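Local coordinates for protein 2-hydroxyhepta-2,4-diene-1,7-dioate isomerase (Mycobacterium abscessus, PDB 3RR6) that is of unknown function but belongs to the fumarylacetoacetate hydrolase family, and so may act as a metal-dependent isomerase or acylpyruvate-type hydrolase, at residues L7-S12 / R57-I62; G15-S20 / A33-E38; V68-N73 / L206-G211; P184-I189 / R202-L207. All blocks are in the same frame, centred on the assembly; numbering follows the deposited sequence.

Interaction 1. Residues L7-S12 / R57-I62; sequences LGRIAS and RLLAPI
Arg9 and Leu59 cross at about a right angle beside the bond from Leu59 N to Arg9 O (2.9 Å), a worked example of a side chain adding to backbone ladder bonds. The hydrogen-bonded pair Ala11-Arg57 is held by two bonds, Ala11 N giving its hydrogen to Arg57 O at 2.9 Å and Arg57 N returning one to Ala11 O at 3.1 Å. Past Leu59 N the backbones are joined through a water that bridges Arg9 N and Leu59 O. The Arg9 chain bends at CG-CD (chi3 66°), bringing NH1 back within 2.9 Å of Ala60 O. That oxygen lies at the edge of the guanidinium and in its plane, and the bond is nearly straight, while Leu59 CB packs 3.7 Å from NH1. In the adjoining non-hydrogen-bonded pair, Ile10 and Leu58, the two side chains meet obliquely, with Ile10 CG2 4.0 Å from Leu58 CD2. On the Ala11 side, in one of two conformers of Arg57, the guanidinium lies over the Ala11 methyl, which sits toward its rim. The chemistry implies that a guanidinium and a water supplement the ladder by meeting the backbone carbonyls of Ala60 and Leu59, although Pro61 O is buried here with no partner in the model.

Interaction 2. Residues G15-S20 / A33-E38; sequences GVAFVS and AREIAE. With EDO (1,2-ethanediol), chain L.
Ile36 lies beside Phe18 and points the same way, and its side chain can be followed from CB through CG1 to CD1, past Phe18 and Ser20 N. CB starts 3.5 Å from Phe18 O, the same oxygen that accepts from Ile36 N at 2.9 Å. CG1, turned anti to the carbonyl carbon (chi1 -73°), passes about equally far from Phe18 O and Ser20 N. The chain then runs on extended, and CD1 ends 3.6 Å from Phe18 CD2, meeting the ring obliquely. Leu7 of the next strand touches both side chains.

Next to this pair, two backbone bonds join Ser20 and Arg34: Ser20 N to Arg34 O at 2.9 Å, and Arg34 N to Ser20 O at 2.8 Å. On the Val19 side of the sheet, Val19 CB packs 4.1 Å from Ala33 CB, and the extended Glu35 chain passes Ala17 CB to reach Thr47 and Arg49. A water spans Phe18 N and Ile36 O where the strands diverge, and an ethanediol, probably from the crystallisation liquor, bonds weakly to Ala37 O.

The strands pair antiparallel, yet the N-to-C directions of the short segments 15-20 and 33-36 are 123° apart. This is a strongly twisted beta hairpin, made of strands 15-22 and 32-36, within the Rv2993c-like N-terminal region.

Interaction 3. Residues V68-N73 / L206-G211; sequences VAMGKN and LLHDVG. With EDO (1,2-ethanediol), chain M.
Asn73 faces His208 with its whole amide group, one end for each polar atom of the histidine backbone, showing how a side chain can stand in for a strand's pairing edge. OD1 accepts from His208 N at 2.9 Å, and ND2 donates to His208 O at 3.0 Å. The second bond is the more regular: the nitrogen lies in the carbonyl plane on a lone pair, and the oxygen is close to the plane of the amide. Asn73 takes up a left-handed backbone conformation (phi 80°), and with CG anti to the backbone N (chi1 -159°) the amide is carried across to the residue after Leu207. Its own backbone oxygen is used as well, since Leu207 N donates to Asn73 O at 2.8 Å, from above the carbonyl plane.

The His208 ring is turned only 19° from the amide plane and offers its edge, with CD2 3.3 Å from Asn73 OD1. NE2, next to CD2 in the ring, is hydrogen-bonded to Glu87 O. Met70, folded back by successive turns at chi2 and chi3, brings CE to 4.0 Å from His208 CD2, crossing the side chain at about a right angle. Leu206 CD2 meets the amide from another direction, 3.6 Å from Asn73 ND2.

Both amide ends are therefore engaged, and ND2 also donates to Thr231 O. Such a set of partners fixes which end is oxygen and which nitrogen, and holds the rotation of a buried polar group at the approach to helix 210-220, which Asp209 caps.

Interaction 4. Residues P184-I189 / R202-L207; sequences PADLEI and RTSLLL. With EDO (1,2-ethanediol), chain M.
Glu188 and Arg202 form an antiparallel non-hydrogen-bonded pair, CA to CA 4.3 Å, after which Thr203 N donates to Leu187 O and the chain winds into a short 3-10 turn. Arg202 takes hold of Asp186 side-on. NE, in the guanidinium plane, makes a salt bridge to Asp186 OD1 at 2.8 Å, while NH2 makes a more bent bond to Asp186 O at 2.9 Å. Ser204 OG donates to the same OD1 at 2.7 Å from the opposite face of the carboxylate, whose plane stands 77° from the guanidinium. A water links Arg202 NH1 to Glu188 OE1, which forms its salt bridge with Arg200, and Glu251 gives Arg202 a second acidic partner through a salt bridge to NH2.

The Thr203 hydroxyl joins Pro184 to Leu187. With OG1 lodged between its own backbone N and carbonyl carbon (chi1 62°), it donates to Pro184 O at 2.6 Å and accepts from Leu187 N at 2.9 Å. One hydroxyl thus ties two backbone positions and has its proton direction set.

The arrangement closes the open end of the beta hairpin 188-193/196-202, where a 3-10 turn leads the chain from strand 196-202, outermost within this chain, toward helix 210-220.

How the interactions relate
The four contacts form two neighbourhoods, with interaction 1 across the chain's centre from interactions 3 and 4. Interactions 1 and 2 share the N-terminal sheet: strand 6-12 bonds to strand 15-22, with Gly8 O 2.8 Å from Val19 N, and Phe18 packs against Pro61; along the chain interaction 2 is nested inside the loop that interaction 1 closes. Interactions 3 and 4 end on the same residues, Leu206 and Leu207, and their centres are 10 Å apart; Val210 CG2 also touches Pro184 CG at 3.9 Å. An ethanediol, probably from the crystallisation liquor, bonds there to Leu207 O (2.7 Å from its O2). The neighbourhoods do not touch: interactions 1 and 3 lie 26 Å apart between centres, about 11 Å between nearest atoms.

Interaction 1. Residues L7-S12 / R57-I62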
loop_
_atom_site.group_PDB
_atom_site.type_symbol
_atom_site.label_atom_id
_atom_site.label_comp_id
_atom_site.label_asym_id
_atom_site.label_seq_id
_atom_site.Cartn_x
_atom_site.Cartn_y
_atom_site.Cartn_z
ATOM N N LEU A 7 -11.330 -5.486 -5.468
ATOM C CA LEU A 7 -11.332 -4.566 -6.590
ATOM C C LEU A 7 -9.921 -4.356 -7.062
ATOM O O LEU A 7 -8.990 -4.252 -6.258
ATOM C CB LEU A 7 -11.915 -3.226 -6.169
ATOM C CG LEU A 7 -13.351 -3.306 -5.666
ATOM C CD1 LEU A 7 -13.764 -1.938 -5.129
ATOM C CD2 LEU A 7 -14.307 -3.778 -6.755
ATOM N N GLY A 8 -9.751 -4.262 -8.369
ATOM C CA GLY A 8 -8.439 -3.982 -8.917
ATOM C C GLY A 8 -8.509 -3.525 -10.346
ATOM O O GLY A 8 -9.585 -3.190 -10.852
ATOM N N ARG A 9 -7.348 -3.496 -10.985
ATOM C CA ARG A 9 -7.218 -3.030 -12.357
ATOM C C ARG A 9 -6.425 -4.063 -13.135
ATOM O O ARG A 9 -5.492 -4.663 -12.603
ATOM C CB ARG A 9 -6.516 -1.670 -12.417
ATOM C CG ARG A 9 -7.350 -0.533 -11.835
ATOM C CD ARG A 9 -6.574 0.762 -11.715
ATOM N NE ARG A 9 -6.203 1.306 -13.020
ATOM C CZ ARG A 9 -4.978 1.315 -13.541
ATOM N NH1 ARG A 9 -3.929 0.799 -12.900
ATOM N NH2 ARG A 9 -4.798 1.847 -14.752
ATOM N N ILE A 10 -6.838 -4.290 -14.374
ATOM C CA ILE A 10 -6.154 -5.254 -15.230
ATOM C C ILE A 10 -5.875 -4.687 -16.596
ATOM O O ILE A 10 -6.547 -3.769 -17.052
ATOM C CB ILE A 10 -6.954 -6.569 -15.402
ATOM C CG1 ILE A 10 -8.351 -6.286 -15.967
ATOM C CG2 ILE A 10 -7.033 -7.304 -14.081
ATOM C CD1 ILE A 10 -8.875 -7.365 -16.858
ATOM N N ALA A 11 -4.843 -5.249 -17.223
ATOM C CA ALA A 11 -4.591 -5.087 -18.638
ATOM C C ALA A 11 -5.052 -6.394 -19.285
ATOM O O ALA A 11 -4.524 -7.468 -18.979
ATOM C CB ALA A 11 -3.106 -4.855 -18.887
ATOM N N SER A 12 -6.071 -6.302 -20.136
ATOM C CA SER A 12 -6.575 -7.462 -20.886
ATOM C C SER A 12 -6.168 -7.339 -22.360
ATOM O O SER A 12 -5.592 -6.327 -22.763
ATOM C CB SER A 12 -8.100 -7.543 -20.748
ATOM O OG SER A 12 -8.745 -6.528 -21.504
ATOM N N ARG A 57 -3.497 -9.406 -16.756
ATOM C CA ARG A 57 -2.372 -8.939 -15.955
ATOM C C ARG A 57 -2.849 -7.900 -14.947
ATOM O O ARG A 57 -3.383 -6.868 -15.336
ATOM C CB ARG A 57 -1.303 -8.326 -16.861
ATOM C CG ARG A 57 0.035 -8.125 -16.175
ATOM C CD ARG A 57 1.110 -7.672 -17.154
ATOM N NE ARG A 57 1.073 -6.231 -17.395
ATOM C CZ ARG A 57 0.670 -5.671 -18.532
ATOM N NH1 ARG A 57 0.271 -6.426 -19.548
ATOM N NH2 ARG A 57 0.675 -4.352 -18.656
ATOM N N LEU A 58 -2.645 -8.188 -13.665
ATOM C CA LEU A 58 -2.977 -7.255 -12.593
ATOM C C LEU A 58 -2.047 -6.045 -12.636
ATOM O O LEU A 58 -0.825 -6.184 -12.787
ATOM C CB LEU A 58 -2.863 -7.923 -11.215
ATOM C CG LEU A 58 -3.928 -8.956 -10.857
ATOM C CD1 LEU A 58 -3.519 -9.756 -9.620
ATOM C CD2 LEU A 58 -5.269 -8.264 -10.647
ATOM N N LEU A 59 -2.647 -4.870 -12.508
ATOM C CA LEU A 59 -1.943 -3.590 -12.431
ATOM C C LEU A 59 -2.071 -3.046 -11.014
ATOM O O LEU A 59 -2.684 -3.682 -10.161
ATOM C CB LEU A 59 -2.576 -2.605 -13.411
ATOM C CG LEU A 59 -2.713 -3.075 -14.858
ATOM C CD1 LEU A 59 -3.454 -2.045 -15.680
ATOM C CD2 LEU A 59 -1.331 -3.363 -15.440
ATOM N N ALA A 60 -1.514 -1.866 -10.741
ATOM C CA ALA A 60 -1.815 -1.208 -9.470
ATOM C C ALA A 60 -3.332 -1.050 -9.390
ATOM O O ALA A 60 -3.964 -0.730 -10.395
ATOM C CB ALA A 60 -1.138 0.148 -9.367
ATOM N N PRO A 61 -3.924 -1.293 -8.210
ATOM C CA PRO A 61 -5.389 -1.458 -8.167
ATOM C C PRO A 61 -6.239 -0.189 -8.197
ATOM O O PRO A 61 -7.470 -0.287 -8.237
ATOM C CB PRO A 61 -5.607 -2.199 -6.845
ATOM C CG PRO A 61 -4.440 -1.824 -6.008
ATOM C CD PRO A 61 -3.290 -1.766 -6.967
ATOM N N ILE A 62 -5.606 0.975 -8.162
ATOM C CA ILE A 62 -6.340 2.237 -8.100
ATOM C C ILE A 62 -5.485 3.344 -8.702
ATOM O O ILE A 62 -4.253 3.249 -8.710
ATOM C CB ILE A 62 -6.711 2.561 -6.622
ATOM C CG1 ILE A 62 -7.899 3.511 -6.542
ATOM C CG2 ILE A 62 -5.505 3.098 -5.868
ATOM C CD1 ILE A 62 -9.225 2.818 -6.643
HETATM O O HOH W 1 -5.137 -4.604 -9.283
#

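Interaction 2. Residues G15-S20 / A33-E38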
loop_
_atom_site.group_PDB
_atom_site.type_symbol
_atom_site.label_atom_id
_atom_site.label_comp_id
_atom_site.label_asym_id
_atom_site.label_seq_id
_atom_site.Cartn_x
_atom_site.Cartn_y
_atom_site.Cartn_z
ATOM N N GLY A 15 -7.978 -4.258 -23.586
ATOM C CA GLY A 15 -7.660 -2.972 -22.957
ATOM C C GLY A 15 -7.608 -3.027 -21.435
ATOM O O GLY A 15 -7.704 -4.103 -20.841
ATOM N N VAL A 16 -7.468 -1.855 -20.820
ATOM C CA VAL A 16 -7.351 -1.716 -19.357
ATOM C C VAL A 16 -8.726 -1.499 -18.718
ATOM O O VAL A 16 -9.558 -0.777 -19.268
ATOM C CB VAL A 16 -6.428 -0.538 -18.999
ATOM C CG1 VAL A 16 -6.468 -0.227 -17.499
ATOM C CG2 VAL A 16 -5.004 -0.828 -19.463
ATOM N N ALA A 17 -8.960 -2.123 -17.564
ATOM C CA ALA A 17 -10.275 -2.106 -16.927
ATOM C C ALA A 17 -10.194 -2.162 -15.403
ATOM O O ALA A 17 -9.280 -2.762 -14.849
ATOM C CB ALA A 17 -11.100 -3.284 -17.430
ATOM N N PHE A 18 -11.170 -1.542 -14.746
ATOM C CA PHE A 18 -11.373 -1.680 -13.308
ATOM C C PHE A 18 -12.307 -2.873 -13.141
ATOM O O PHE A 18 -13.324 -2.974 -13.846
ATOM C CB PHE A 18 -11.988 -0.395 -12.724
ATOM C CG PHE A 18 -11.988 -0.329 -11.215
ATOM C CD1 PHE A 18 -10.802 -0.229 -10.507
ATOM C CD2 PHE A 18 -13.185 -0.339 -10.496
ATOM C CE1 PHE A 18 -10.806 -0.149 -9.118
ATOM C CE2 PHE A 18 -13.183 -0.252 -9.115
ATOM C CZ PHE A 18 -11.991 -0.173 -8.430
ATOM N N VAL A 19 -11.953 -3.782 -12.233
ATOM C CA VAL A 19 -12.628 -5.066 -12.123
ATOM C C VAL A 19 -12.917 -5.497 -10.692
ATOM O O VAL A 19 -12.247 -5.068 -9.749
ATOM C CB VAL A 19 -11.793 -6.196 -12.782
ATOM C CG1 VAL A 19 -11.733 -6.003 -14.287
ATOM C CG2 VAL A 19 -10.370 -6.261 -12.180
ATOM N N SER A 20 -13.929 -6.357 -10.561
ATOM C CA SER A 20 -14.147 -7.158 -9.367
ATOM C C SER A 20 -13.492 -8.521 -9.598
ATOM O O SER A 20 -13.739 -9.171 -10.623
ATOM C CB SER A 20 -15.650 -7.323 -9.102
ATOM O OG SER A 20 -15.908 -8.240 -8.049
ATOM N N ALA A 33 -12.097 -12.022 -13.540
ATOM C CA ALA A 33 -12.110 -10.566 -13.390
ATOM C C ALA A 33 -13.325 -10.021 -14.138
ATOM O O ALA A 33 -13.436 -10.200 -15.351
ATOM C CB ALA A 33 -10.836 -9.961 -13.948
ATOM N N ARG A 34 -14.227 -9.365 -13.413
ATOM C CA ARG A 34 -15.492 -8.875 -13.965
ATOM C C ARG A 34 -15.423 -7.354 -14.115
ATOM O O ARG A 34 -15.254 -6.641 -13.126
ATOM C CB ARG A 34 -16.632 -9.277 -13.028
ATOM C CG ARG A 34 -18.033 -8.940 -13.510
ATOM C CD ARG A 34 -19.062 -9.191 -12.409
ATOM N NE ARG A 34 -19.124 -10.598 -12.014
ATOM C CZ ARG A 34 -19.940 -11.511 -12.541
ATOM N NH1 ARG A 34 -20.794 -11.197 -13.514
ATOM N NH2 ARG A 34 -19.898 -12.761 -12.092
ATOM N N GLU A 35 -15.550 -6.862 -15.349
ATOM C CA GLU A 35 -15.384 -5.441 -15.629
ATOM C C GLU A 35 -16.497 -4.594 -15.012
ATOM O O GLU A 35 -17.686 -4.876 -15.187
ATOM C CB GLU A 35 -15.318 -5.184 -17.142
ATOM C CG GLU A 35 -15.078 -3.725 -17.508
ATOM C CD GLU A 35 -15.062 -3.473 -19.003
ATOM O OE1 GLU A 35 -15.950 -3.994 -19.711
ATOM O OE2 GLU A 35 -14.164 -2.738 -19.472
ATOM N N ILE A 36 -16.092 -3.538 -14.315
ATOM C CA ILE A 36 -17.011 -2.607 -13.683
ATOM C C ILE A 36 -17.352 -1.465 -14.646
ATOM O O ILE A 36 -16.474 -0.899 -15.306
ATOM C CB ILE A 36 -16.416 -2.086 -12.351
ATOM C CG1 ILE A 36 -16.472 -3.198 -11.306
ATOM C CG2 ILE A 36 -17.147 -0.859 -11.833
ATOM C CD1 ILE A 36 -15.642 -2.911 -10.056
ATOM N N ALA A 37 -18.645 -1.163 -14.746
ATOM C CA ALA A 37 -19.139 -0.074 -15.578
ATOM C C ALA A 37 -19.126 1.255 -14.833
ATOM O O ALA A 37 -18.479 2.212 -15.272
ATOM C CB ALA A 37 -20.570 -0.401 -16.067
ATOM N N GLU A 38 -19.847 1.323 -13.718
ATOM C CA GLU A 38 -20.013 2.570 -12.977
ATOM C C GLU A 38 -19.962 2.358 -11.469
ATOM O O GLU A 38 -20.072 1.231 -10.981
ATOM C CB GLU A 38 -21.348 3.228 -13.333
ATOM C CG GLU A 38 -21.455 3.723 -14.762
ATOM C CD GLU A 38 -22.799 4.371 -15.031
ATOM O OE1 GLU A 38 -22.989 5.561 -14.681
ATOM O OE2 GLU A 38 -23.674 3.678 -15.584
HETATM C C1 EDO L . -14.380 1.926 -14.740
HETATM O O1 EDO L . -13.083 2.125 -15.314
HETATM C C2 EDO L . -14.564 2.798 -13.505
HETATM O O2 EDO L . -15.903 3.318 -13.500
HETATM O O HOH W 2 -13.662 -0.620 -16.017
#

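Interaction 3. Residues V68-N73 / L206-G211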
loop_
_atom_site.group_PDB
_atom_site.type_symbol
_atom_site.label_atom_id
_atom_site.label_comp_id
_atom_site.label_asym_id
_atom_site.label_seq_id
_atom_site.Cartn_x
_atom_site.Cartn_y
_atom_site.Cartn_z
ATOM N N VAL A 68 0.029 9.159 0.813
ATOM C CA VAL A 68 0.519 9.679 2.079
ATOM C C VAL A 68 1.012 8.467 2.852
ATOM O O VAL A 68 0.467 7.374 2.709
ATOM C CB VAL A 68 -0.600 10.428 2.845
ATOM C CG1 VAL A 68 -0.060 11.057 4.131
ATOM C CG2 VAL A 68 -1.232 11.495 1.954
ATOM N N ALA A 69 2.078 8.636 3.620
ATOM C CA ALA A 69 2.668 7.520 4.348
ATOM C C ALA A 69 3.063 7.923 5.757
ATOM O O ALA A 69 3.456 9.064 6.008
ATOM C CB ALA A 69 3.879 6.968 3.602
ATOM N N MET A 70 2.904 6.971 6.672
ATOM C CA MET A 70 3.347 7.118 8.055
ATOM C C MET A 70 4.795 6.673 8.214
ATOM O O MET A 70 5.213 5.690 7.610
ATOM C CB MET A 70 2.497 6.222 8.954
ATOM C CG MET A 70 1.043 6.639 9.089
ATOM S SD MET A 70 0.801 8.024 10.204
ATOM C CE MET A 70 1.228 7.211 11.764
ATOM N N GLY A 71 5.543 7.357 9.067
ATOM C CA GLY A 71 6.831 6.807 9.514
ATOM C C GLY A 71 6.579 5.676 10.502
ATOM O O GLY A 71 5.629 5.734 11.252
ATOM N N LYS A 72 7.432 4.654 10.492
ATOM C CA LYS A 72 7.457 3.650 11.566
ATOM C C LYS A 72 6.048 3.143 11.974
ATOM O O LYS A 72 5.431 2.413 11.204
ATOM C CB LYS A 72 8.263 4.209 12.744
ATOM C CG LYS A 72 9.698 4.581 12.340
ATOM C CD LYS A 72 10.499 5.160 13.495
ATOM C CE LYS A 72 11.883 5.587 13.036
ATOM N NZ LYS A 72 11.813 6.684 12.036
ATOM N N ASN A 73 5.566 3.493 13.172
ATOM C CA ASN A 73 4.168 3.247 13.612
ATOM C C ASN A 73 3.802 1.847 14.122
ATOM O O ASN A 73 2.616 1.529 14.243
ATOM C CB ASN A 73 3.137 3.676 12.540
ATOM C CG ASN A 73 1.749 3.923 13.122
ATOM O OD1 ASN A 73 1.624 4.435 14.241
ATOM N ND2 ASN A 73 0.706 3.573 12.361
ATOM N N LEU A 206 -0.115 -1.599 15.489
ATOM C CA LEU A 206 -0.071 -0.201 15.017
ATOM C C LEU A 206 -0.215 0.756 16.202
ATOM O O LEU A 206 -1.144 0.614 17.022
ATOM C CB LEU A 206 -1.178 0.069 13.996
ATOM C CG LEU A 206 -1.024 -0.547 12.610
ATOM C CD1 LEU A 206 -2.299 -0.343 11.796
ATOM C CD2 LEU A 206 0.153 0.051 11.866
ATOM N N LEU A 207 0.702 1.716 16.311
ATOM C CA LEU A 207 0.668 2.677 17.423
ATOM C C LEU A 207 -0.512 3.639 17.259
ATOM O O LEU A 207 -1.273 3.890 18.206
ATOM C CB LEU A 207 1.990 3.446 17.510
ATOM C CG LEU A 207 3.194 2.575 17.905
ATOM C CD1 LEU A 207 4.493 3.338 17.710
ATOM C CD2 LEU A 207 3.066 2.077 19.332
ATOM N N HIS A 208 -0.634 4.175 16.050
ATOM C CA HIS A 208 -1.816 4.903 15.603
ATOM C C HIS A 208 -2.559 3.974 14.657
ATOM O O HIS A 208 -2.036 3.598 13.600
ATOM C CB HIS A 208 -1.415 6.197 14.902
ATOM C CG HIS A 208 -0.554 7.081 15.739
ATOM N ND1 HIS A 208 -1.067 7.914 16.707
ATOM C CD2 HIS A 208 0.790 7.231 15.780
ATOM C CE1 HIS A 208 -0.072 8.555 17.294
ATOM N NE2 HIS A 208 1.061 8.160 16.752
ATOM N N ASP A 209 -3.781 3.589 15.029
ATOM C CA ASP A 209 -4.549 2.652 14.223
ATOM C C ASP A 209 -5.131 3.347 12.991
ATOM O O ASP A 209 -4.930 4.552 12.801
ATOM C CB ASP A 209 -5.606 1.905 15.061
ATOM C CG ASP A 209 -6.696 2.793 15.614
ATOM O OD1 ASP A 209 -6.891 3.937 15.161
ATOM O OD2 ASP A 209 -7.396 2.328 16.561
ATOM N N VAL A 210 -5.814 2.593 12.136
ATOM C CA VAL A 210 -6.315 3.141 10.873
ATOM C C VAL A 210 -7.150 4.403 11.110
ATOM O O VAL A 210 -6.979 5.416 10.418
ATOM C CB VAL A 210 -7.098 2.079 10.082
ATOM C CG1 VAL A 210 -7.937 2.706 8.967
ATOM C CG2 VAL A 210 -6.129 1.034 9.516
ATOM N N GLY A 211 -8.050 4.347 12.081
ATOM C CA GLY A 211 -8.879 5.502 12.405
ATOM C C GLY A 211 -8.075 6.733 12.796
ATOM O O GLY A 211 -8.345 7.842 12.334
HETATM C C1 EDO M . 0.073 2.358 22.334
HETATM O O1 EDO M . 1.262 2.952 22.870
HETATM C C2 EDO M . -0.265 3.039 21.015
HETATM O O2 EDO M . -1.675 3.051 20.776
#

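Interaction 4. Residues P184-I189 / R202-L207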
loop_
_atom_site.group_PDB
_atom_site.type_symbol
_atom_site.label_atom_id
_atom_site.label_comp_id
_atom_site.label_asym_id
_atom_site.label_seq_id
_atom_site.Cartn_x
_atom_site.Cartn_y
_atom_site.Cartn_z
ATOM N N PRO A 184 -9.103 -4.287 9.561
ATOM C CA PRO A 184 -7.640 -4.154 9.641
ATOM C C PRO A 184 -7.068 -4.261 11.063
ATOM O O PRO A 184 -5.873 -4.053 11.256
ATOM C CB PRO A 184 -7.407 -2.737 9.101
ATOM C CG PRO A 184 -8.617 -1.996 9.571
ATOM C CD PRO A 184 -9.758 -2.970 9.444
ATOM N N ALA A 185 -7.900 -4.595 12.045
ATOM C CA ALA A 185 -7.497 -4.505 13.455
ATOM C C ALA A 185 -6.382 -5.475 13.866
ATOM O O ALA A 185 -5.583 -5.139 14.741
ATOM C CB ALA A 185 -8.714 -4.689 14.363
ATOM N N ASP A 186 -6.330 -6.663 13.261
ATOM C CA ASP A 186 -5.361 -7.691 13.684
ATOM C C ASP A 186 -4.980 -8.671 12.571
ATOM O O ASP A 186 -5.309 -9.859 12.619
ATOM C CB ASP A 186 -5.902 -8.461 14.899
ATOM C CG ASP A 186 -4.880 -9.405 15.501
ATOM O OD1 ASP A 186 -3.663 -9.153 15.349
ATOM O OD2 ASP A 186 -5.297 -10.413 16.125
ATOM N N LEU A 187 -4.252 -8.166 11.584
ATOM C CA LEU A 187 -3.820 -8.959 10.436
ATOM C C LEU A 187 -2.317 -9.172 10.461
ATOM O O LEU A 187 -1.581 -8.240 10.746
ATOM C CB LEU A 187 -4.163 -8.203 9.149
ATOM C CG LEU A 187 -5.635 -7.846 8.925
ATOM C CD1 LEU A 187 -5.799 -6.990 7.664
ATOM C CD2 LEU A 187 -6.497 -9.101 8.872
ATOM N N GLU A 188 -1.854 -10.378 10.129
ATOM C CA GLU A 188 -0.412 -10.594 9.942
ATOM C C GLU A 188 0.092 -9.876 8.705
ATOM O O GLU A 188 -0.566 -9.882 7.652
ATOM C CB GLU A 188 -0.043 -12.080 9.826
ATOM C CG GLU A 188 1.483 -12.287 9.847
ATOM C CD GLU A 188 1.943 -13.703 9.542
ATOM O OE1 GLU A 188 2.189 -14.442 10.503
ATOM O OE2 GLU A 188 2.103 -14.046 8.345
ATOM N N ILE A 189 1.267 -9.264 8.835
ATOM C CA ILE A 189 1.975 -8.658 7.717
ATOM C C ILE A 189 3.387 -9.225 7.707
ATOM O O ILE A 189 4.031 -9.305 8.756
ATOM C CB ILE A 189 1.973 -7.100 7.805
ATOM C CG1 ILE A 189 2.793 -6.490 6.667
ATOM C CG2 ILE A 189 2.484 -6.604 9.167
ATOM C CD1 ILE A 189 2.547 -5.006 6.498
ATOM N N ARG A 202 1.988 -7.870 13.267
ATOM C CA ARG A 202 0.540 -7.865 13.125
ATOM C C ARG A 202 0.051 -6.425 13.239
ATOM O O ARG A 202 0.624 -5.622 13.975
ATOM C CB ARG A 202 -0.122 -8.739 14.196
ATOM C CG ARG A 202 0.330 -10.201 14.202
ATOM C CD ARG A 202 -0.551 -11.058 15.108
ATOM N NE ARG A 202 -1.883 -11.207 14.537
ATOM C CZ ARG A 202 -2.207 -12.060 13.568
ATOM N NH1 ARG A 202 -1.305 -12.898 13.062
ATOM N NH2 ARG A 202 -3.452 -12.080 13.105
ATOM N N THR A 203 -1.013 -6.105 12.515
ATOM C CA THR A 203 -1.517 -4.730 12.503
ATOM C C THR A 203 -2.166 -4.324 13.835
ATOM O O THR A 203 -2.487 -3.159 14.043
ATOM C CB THR A 203 -2.515 -4.499 11.345
ATOM O OG1 THR A 203 -3.647 -5.356 11.509
ATOM C CG2 THR A 203 -1.862 -4.762 9.979
ATOM N N SER A 204 -2.360 -5.281 14.740
ATOM C CA SER A 204 -2.748 -4.980 16.116
ATOM C C SER A 204 -1.656 -4.258 16.903
ATOM O O SER A 204 -1.929 -3.729 17.995
ATOM C CB SER A 204 -3.171 -6.261 16.846
ATOM O OG SER A 204 -2.241 -7.310 16.637
ATOM N N LEU A 205 -0.433 -4.228 16.359
ATOM C CA LEU A 205 0.655 -3.453 16.944
ATOM C C LEU A 205 0.818 -2.046 16.336
ATOM O O LEU A 205 1.782 -1.352 16.645
ATOM C CB LEU A 205 1.973 -4.255 16.868
ATOM C CG LEU A 205 1.916 -5.595 17.617
ATOM C CD1 LEU A 205 3.253 -6.316 17.529
ATOM C CD2 LEU A 205 1.507 -5.401 19.074
ATOM N N LEU A 206 -0.115 -1.599 15.489
ATOM C CA LEU A 206 -0.071 -0.201 15.017
ATOM C C LEU A 206 -0.215 0.756 16.202
ATOM O O LEU A 206 -1.144 0.614 17.022
ATOM C CB LEU A 206 -1.178 0.069 13.996
ATOM C CG LEU A 206 -1.024 -0.547 12.610
ATOM C CD1 LEU A 206 -2.299 -0.343 11.796
ATOM C CD2 LEU A 206 0.153 0.051 11.866
ATOM N N LEU A 207 0.702 1.716 16.311
ATOM C CA LEU A 207 0.668 2.677 17.423
ATOM C C LEU A 207 -0.512 3.639 17.259
ATOM O O LEU A 207 -1.273 3.890 18.206
ATOM C CB LEU A 207 1.990 3.446 17.510
ATOM C CG LEU A 207 3.194 2.575 17.905
ATOM C CD1 LEU A 207 4.493 3.338 17.710
ATOM C CD2 LEU A 207 3.066 2.077 19.332
HETATM C C1 EDO M . 0.073 2.358 22.334
HETATM O O1 EDO M . 1.262 2.952 22.870
HETATM C C2 EDO M . -0.265 3.039 21.015
HETATM O O2 EDO M . -1.675 3.051 20.776
HETATM O O HOH W 3 1.612 -13.384 13.544
#